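Local structure of aminopeptidase-like protein (Chaetomium thermophilum, 5JM6) at residues Ala131-Ala136 / Arg304-Leu309; Lys308-Ala313 / Ser390-Ala395. The protein probably acts as a zinc-dependent aminopeptidase of the M18 family, releasing residues from peptide N-termini, and assembles into a dodecamer. One frame throughout, in Å; residues are numbered along the deposited sequence.

Contact 1: residues Ala131-Ala136 / Arg304-Leu309; sequences AGHIDA and RIDDKL. With ZN (zinc ion), chain H; ZN (zinc ion), chain G.
His133 and Asp307 meet where strand 131-133 and helix segment 305-309 run roughly antiparallel, at 143°, with axes 7.3 Å apart at closest approach. The arrangement is a worked example of the co-catalytic dinuclear zinc centre of the zinc exopeptidases, in which a strand end supplies a metal-binding histidine and a distant part of the chain supplies the bridging carboxylate. His133 NE2 binds one zinc ion at 2.1 Å, and Asp306 OD1 reaches the same ion at 2.0 Å. The other oxygen, Asp306 OD2, binds the second zinc ion at 1.8 Å, so one carboxylate spans both metals. Asp391 completes the ligands of the first ion, Glu340 and His485 those of the second. CG of Asp306 lies anti to its backbone N (chi1 -175°), which carries the carboxylate across to the zinc-binding edge of the imidazole; Asp306 OD1 lies there in the ring plane.

The far nitrogen of that ring is held by a second shell. His133 ND1 donates to Asp135 OD1 over 2.8 Å in a bent bond, arriving from above the carboxylate plane, while Asp135 is itself fixed by Tyr161 and the backbone N of Glu339. This His-carboxylate pair probably helps, together with the zinc bond, to fix the rotation of the imidazole, and may make it a stronger zinc ligand. One ring face receives Asp307 CB in a CH-pi contact, 3.3 Å from the His133 centroid and offset toward the rim.

Beyond the metals, Lys308 folds at its last torsion (chi4 85°) and lays NZ beside Ile134 O in a weak hydrogen bond of 3.4 Å. The methyl of Ala136 rests on the base of the arginine chain, Ala136 CB to Arg304 CB being 3.7 Å.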
loop_
_atom_site.group_PDB
_atom_site.type_symbol
_atom_site.label_atom_id
_atom_site.label_comp_id
_atom_site.label_asym_id
_atom_site.label_seq_id
_atom_site.Cartn_x
_atom_site.Cartn_y
_atom_site.Cartn_z
ATOM N N ALA A 131 -3.079 42.690 28.173
ATOM C CA ALA A 131 -1.842 42.199 27.583
ATOM C C ALA A 131 -2.076 41.727 26.152
ATOM O O ALA A 131 -3.119 41.154 25.841
ATOM C CB ALA A 131 -1.263 41.076 28.423
ATOM N N GLY A 132 -1.101 41.981 25.286
ATOM C CA GLY A 132 -1.161 41.548 23.902
ATOM C C GLY A 132 0.243 41.409 23.352
ATOM O O GLY A 132 1.211 41.745 24.036
ATOM N N HIS A 133 0.370 40.910 22.125
ATOM C CA HIS A 133 1.682 40.812 21.495
ATOM C C HIS A 133 1.735 41.610 20.197
ATOM O O HIS A 133 0.761 41.672 19.460
ATOM C CB HIS A 133 2.067 39.348 21.247
ATOM C CG HIS A 133 1.256 38.659 20.191
ATOM N ND1 HIS A 133 1.671 38.564 18.880
ATOM C CD2 HIS A 133 0.083 37.988 20.263
ATOM C CE1 HIS A 133 0.776 37.888 18.184
ATOM N NE2 HIS A 133 -0.199 37.525 18.999
ATOM N N ILE A 134 2.838 42.316 19.978
ATOM C CA ILE A 134 3.019 43.079 18.746
ATOM C C ILE A 134 3.984 42.478 17.715
ATOM O O ILE A 134 4.296 43.125 16.715
ATOM C CB ILE A 134 3.441 44.518 19.056
ATOM C CG1 ILE A 134 4.604 44.546 20.040
ATOM C CG2 ILE A 134 2.263 45.285 19.634
ATOM C CD1 ILE A 134 5.164 45.931 20.238
ATOM N N ASP A 135 4.506 41.283 17.969
ATOM C CA ASP A 135 5.251 40.583 16.927
ATOM C C ASP A 135 4.267 39.954 15.948
ATOM O O ASP A 135 3.125 39.670 16.304
ATOM C CB ASP A 135 6.167 39.510 17.513
ATOM C CG ASP A 135 5.399 38.309 18.017
ATOM O OD1 ASP A 135 4.450 38.500 18.807
ATOM O OD2 ASP A 135 5.737 37.176 17.614
ATOM N N ALA A 136 4.720 39.706 14.727
ATOM C CA ALA A 136 3.896 39.087 13.700
ATOM C C ALA A 136 4.741 38.115 12.902
ATOM O O ALA A 136 5.950 38.232 12.891
ATOM C CB ALA A 136 3.312 40.144 12.790
ATOM N N ARG A 304 -0.162 41.154 8.921
ATOM C CA ARG A 304 0.340 41.268 10.294
ATOM C C ARG A 304 -0.757 41.605 11.294
ATOM O O ARG A 304 -0.501 42.254 12.309
ATOM C CB ARG A 304 1.446 42.320 10.394
ATOM C CG ARG A 304 2.525 42.198 9.348
ATOM C CD ARG A 304 3.394 43.441 9.345
ATOM N NE ARG A 304 2.812 44.512 8.542
ATOM C CZ ARG A 304 2.863 44.553 7.214
ATOM N NH1 ARG A 304 3.464 43.580 6.544
ATOM N NH2 ARG A 304 2.313 45.564 6.555
ATOM N N ILE A 305 -1.973 41.152 11.017
ATOM C CA ILE A 305 -3.068 41.400 11.934
ATOM C C ILE A 305 -2.939 40.535 13.188
ATOM O O ILE A 305 -3.442 40.939 14.240
ATOM C CB ILE A 305 -4.449 41.168 11.270
ATOM C CG1 ILE A 305 -4.614 42.067 10.045
ATOM C CG2 ILE A 305 -5.585 41.472 12.237
ATOM C CD1 ILE A 305 -6.040 42.122 9.527
ATOM N N ASP A 306 -2.222 39.400 13.133
ATOM C CA ASP A 306 -2.215 38.572 14.336
ATOM C C ASP A 306 -1.533 39.442 15.381
ATOM O O ASP A 306 -0.310 39.612 15.441
ATOM C CB ASP A 306 -1.494 37.219 14.135
ATOM C CG ASP A 306 -1.584 36.296 15.374
ATOM O OD1 ASP A 306 -1.417 36.776 16.511
ATOM O OD2 ASP A 306 -1.842 35.083 15.221
ATOM N N ASP A 307 -2.453 39.940 16.203
ATOM C CA ASP A 307 -2.369 40.881 17.325
ATOM C C ASP A 307 -1.865 42.319 17.200
ATOM O O ASP A 307 -1.992 43.049 18.177
ATOM C CB ASP A 307 -1.637 40.256 18.487
ATOM C CG ASP A 307 -2.571 40.020 19.647
ATOM O OD1 ASP A 307 -3.787 40.206 19.436
ATOM O OD2 ASP A 307 -2.119 39.706 20.762
ATOM N N LYS A 308 -1.347 42.775 16.068
ATOM C CA LYS A 308 -1.190 44.224 15.959
ATOM C C LYS A 308 -2.577 44.867 16.110
ATOM O O LYS A 308 -2.698 45.980 16.614
ATOM C CB LYS A 308 -0.522 44.633 14.645
ATOM C CG LYS A 308 1.006 44.630 14.696
ATOM C CD LYS A 308 1.595 44.803 13.303
ATOM C CE LYS A 308 3.070 45.171 13.343
ATOM N NZ LYS A 308 3.974 43.992 13.446
ATOM N N LEU A 309 -3.619 44.134 15.718
ATOM C CA LEU A 309 -4.999 44.602 15.850
ATOM C C LEU A 309 -5.467 44.724 17.306
ATOM O O LEU A 309 -5.922 45.791 17.715
ATOM C CB LEU A 309 -5.945 43.679 15.075
ATOM C CG LEU A 309 -7.455 43.914 15.204
ATOM C CD1 LEU A 309 -7.823 45.369 14.961
ATOM C CD2 LEU A 309 -8.210 43.021 14.235
HETATM ZN ZN ZN H . -1.714 36.170 18.363
HETATM ZN ZN ZN G . -0.197 34.339 15.399
#

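Contact 2: residues Lys308-Ala313 / Ser390-Ala395; sequences KLCSWA and SDVTHA. With ZN (zinc ion), chain H.
The peptide group joining Asp391 to Val392 has the sulfur of Cys310 standing over one face, with Cys310 SG 3.7 Å from Asp391 C and 3.8 Å from Val392 N. The second flat group, the carboxylate of Asp391, chelates a zinc ion with both oxygens: OD1 of Asp391 lies 2.0 Å and OD2 of Asp391 2.1 Å from the metal. Above the plane of this carboxylate comes the backbone N-H of Val392, donating to Asp391 OD1 over 2.8 Å. That bond ties the zinc ligand to its own main chain and helps fix its rotation, while His133 and Asp306 complete the ion's coordination.

Across the contact itself the touching is by van der Waals packing, and modest in extent. SG of Cys310, anti to the carbonyl carbon (chi1 -73°), also touches one branch of the valine, at 3.9 Å from Val392 CG1. Leu309 adds a looser contact through its CB against the same methyl. Cys310 CB also leans on the hydroxyl of Ser390, whose OG makes a weak hydrogen bond to Ala131 O.

Thus helix 305-320 lies against strand 386-394 of the large mixed sheet at the break in it that carries the metal ligand Asp391; Ile479 of strand 473-481 packs on Leu309 and Cys310, and Tyr503 of helix 495-514 reaches both Cys310 and Ser390.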
loop_
_atom_site.group_PDB
_atom_site.type_symbol
_atom_site.label_atom_id
_atom_site.label_comp_id
_atom_site.label_asym_id
_atom_site.label_seq_id
_atom_site.Cartn_x
_atom_site.Cartn_y
_atom_site.Cartn_z
ATOM N N LYS A 308 -1.347 42.775 16.068
ATOM C CA LYS A 308 -1.190 44.224 15.959
ATOM C C LYS A 308 -2.577 44.867 16.110
ATOM O O LYS A 308 -2.698 45.980 16.614
ATOM C CB LYS A 308 -0.522 44.633 14.645
ATOM C CG LYS A 308 1.006 44.630 14.696
ATOM C CD LYS A 308 1.595 44.803 13.303
ATOM C CE LYS A 308 3.070 45.171 13.343
ATOM N NZ LYS A 308 3.974 43.992 13.446
ATOM N N LEU A 309 -3.619 44.134 15.718
ATOM C CA LEU A 309 -4.999 44.602 15.850
ATOM C C LEU A 309 -5.467 44.724 17.306
ATOM O O LEU A 309 -5.922 45.791 17.715
ATOM C CB LEU A 309 -5.945 43.679 15.075
ATOM C CG LEU A 309 -7.455 43.914 15.204
ATOM C CD1 LEU A 309 -7.823 45.369 14.961
ATOM C CD2 LEU A 309 -8.210 43.021 14.235
ATOM N N CYS A 310 -5.374 43.648 18.086
ATOM C CA CYS A 310 -5.809 43.716 19.482
ATOM C C CYS A 310 -4.900 44.630 20.295
ATOM O O CYS A 310 -5.361 45.332 21.195
ATOM C CB CYS A 310 -5.853 42.327 20.122
ATOM S SG CYS A 310 -7.223 41.277 19.585
ATOM N N SER A 311 -3.610 44.622 19.976
ATOM C CA SER A 311 -2.659 45.479 20.671
ATOM C C SER A 311 -2.952 46.953 20.420
ATOM O O SER A 311 -2.984 47.751 21.356
ATOM C CB SER A 311 -1.228 45.154 20.249
ATOM O OG SER A 311 -0.826 43.892 20.750
ATOM N N TRP A 312 -3.168 47.314 19.158
ATOM C CA TRP A 312 -3.414 48.709 18.818
ATOM C C TRP A 312 -4.690 49.221 19.474
ATOM O O TRP A 312 -4.729 50.346 19.971
ATOM C CB TRP A 312 -3.495 48.897 17.304
ATOM C CG TRP A 312 -3.613 50.330 16.901
ATOM C CD1 TRP A 312 -2.601 51.240 16.803
ATOM C CD2 TRP A 312 -4.813 51.022 16.543
ATOM N NE1 TRP A 312 -3.098 52.458 16.405
ATOM C CE2 TRP A 312 -4.453 52.351 16.238
ATOM C CE3 TRP A 312 -6.157 50.649 16.450
ATOM C CZ2 TRP A 312 -5.388 53.305 15.847
ATOM C CZ3 TRP A 312 -7.084 51.598 16.061
ATOM C CH2 TRP A 312 -6.695 52.910 15.764
ATOM N N ALA A 313 -5.729 48.393 19.482
ATOM C CA ALA A 313 -6.997 48.772 20.095
ATOM C C ALA A 313 -6.849 48.923 21.607
ATOM O O ALA A 313 -7.455 49.807 22.212
ATOM C CB ALA A 313 -8.075 47.753 19.764
ATOM N N SER A 390 -5.402 39.598 25.416
ATOM C CA SER A 390 -6.108 39.729 24.152
ATOM C C SER A 390 -5.275 39.335 22.936
ATOM O O SER A 390 -4.306 40.006 22.583
ATOM C CB SER A 390 -6.630 41.160 23.992
ATOM O OG SER A 390 -5.580 42.086 23.785
ATOM N N ASP A 391 -5.674 38.229 22.313
ATOM C CA ASP A 391 -5.149 37.810 21.017
ATOM C C ASP A 391 -6.322 37.691 20.053
ATOM O O ASP A 391 -7.455 37.493 20.482
ATOM C CB ASP A 391 -4.401 36.476 21.120
ATOM C CG ASP A 391 -3.394 36.284 19.998
ATOM O OD1 ASP A 391 -3.357 37.133 19.084
ATOM O OD2 ASP A 391 -2.641 35.286 20.024
ATOM N N VAL A 392 -6.058 37.805 18.757
ATOM C CA VAL A 392 -7.123 37.707 17.764
ATOM C C VAL A 392 -7.771 36.319 17.773
ATOM O O VAL A 392 -7.158 35.337 18.199
ATOM C CB VAL A 392 -6.596 38.026 16.354
ATOM C CG1 VAL A 392 -6.481 39.531 16.160
ATOM C CG2 VAL A 392 -5.253 37.353 16.128
ATOM N N THR A 393 -9.019 36.256 17.316
ATOM C CA THR A 393 -9.788 35.012 17.278
ATOM C C THR A 393 -10.323 34.759 15.874
ATOM O O THR A 393 -10.321 35.655 15.029
ATOM C CB THR A 393 -10.971 35.035 18.265
ATOM O OG1 THR A 393 -11.746 36.223 18.056
ATOM C CG2 THR A 393 -10.477 35.001 19.703
ATOM N N HIS A 394 -10.784 33.538 15.627
ATOM C CA HIS A 394 -11.233 33.160 14.293
ATOM C C HIS A 394 -12.690 33.541 14.058
ATOM O O HIS A 394 -13.589 33.070 14.755
ATOM C CB HIS A 394 -11.040 31.657 14.075
ATOM C CG HIS A 394 -9.647 31.183 14.348
ATOM N ND1 HIS A 394 -8.564 31.582 13.594
ATOM C CD2 HIS A 394 -9.158 30.346 15.294
ATOM C CE1 HIS A 394 -7.468 31.012 14.063
ATOM N NE2 HIS A 394 -7.802 30.256 15.094
ATOM N N ALA A 395 -12.914 34.404 13.072
ATOM C CA ALA A 395 -14.262 34.732 12.638
ATOM C C ALA A 395 -14.861 33.530 11.921
ATOM O O ALA A 395 -14.131 32.639 11.485
ATOM C CB ALA A 395 -14.257 35.952 11.729
HETATM ZN ZN ZN H . -1.714 36.170 18.363
#

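Contacts 1 and 2, with centres about 6 Å apart, share Lys308 and Leu309 and set one helix, 305-320, against two neighbouring parallel strands, 127-133 and 386-394. Ala131 O and Ser390 N, 2.8 Å apart, probably form one of the hydrogen bonds joining these strands, while Ser311 OG of the helix lies 3.0 Å from His133 O, a weak bond. Both contacts supply the same zinc ion: contact 1 gives His133 and Asp306, contact 2 gives Asp391. Its companion zinc lies 3.8 Å away, measured between the two ions, and is reached from contact 1 through Asp306. Three separate parts of the chain thus converge on the shared ion, and Glu340 and His485 add two more for its companion.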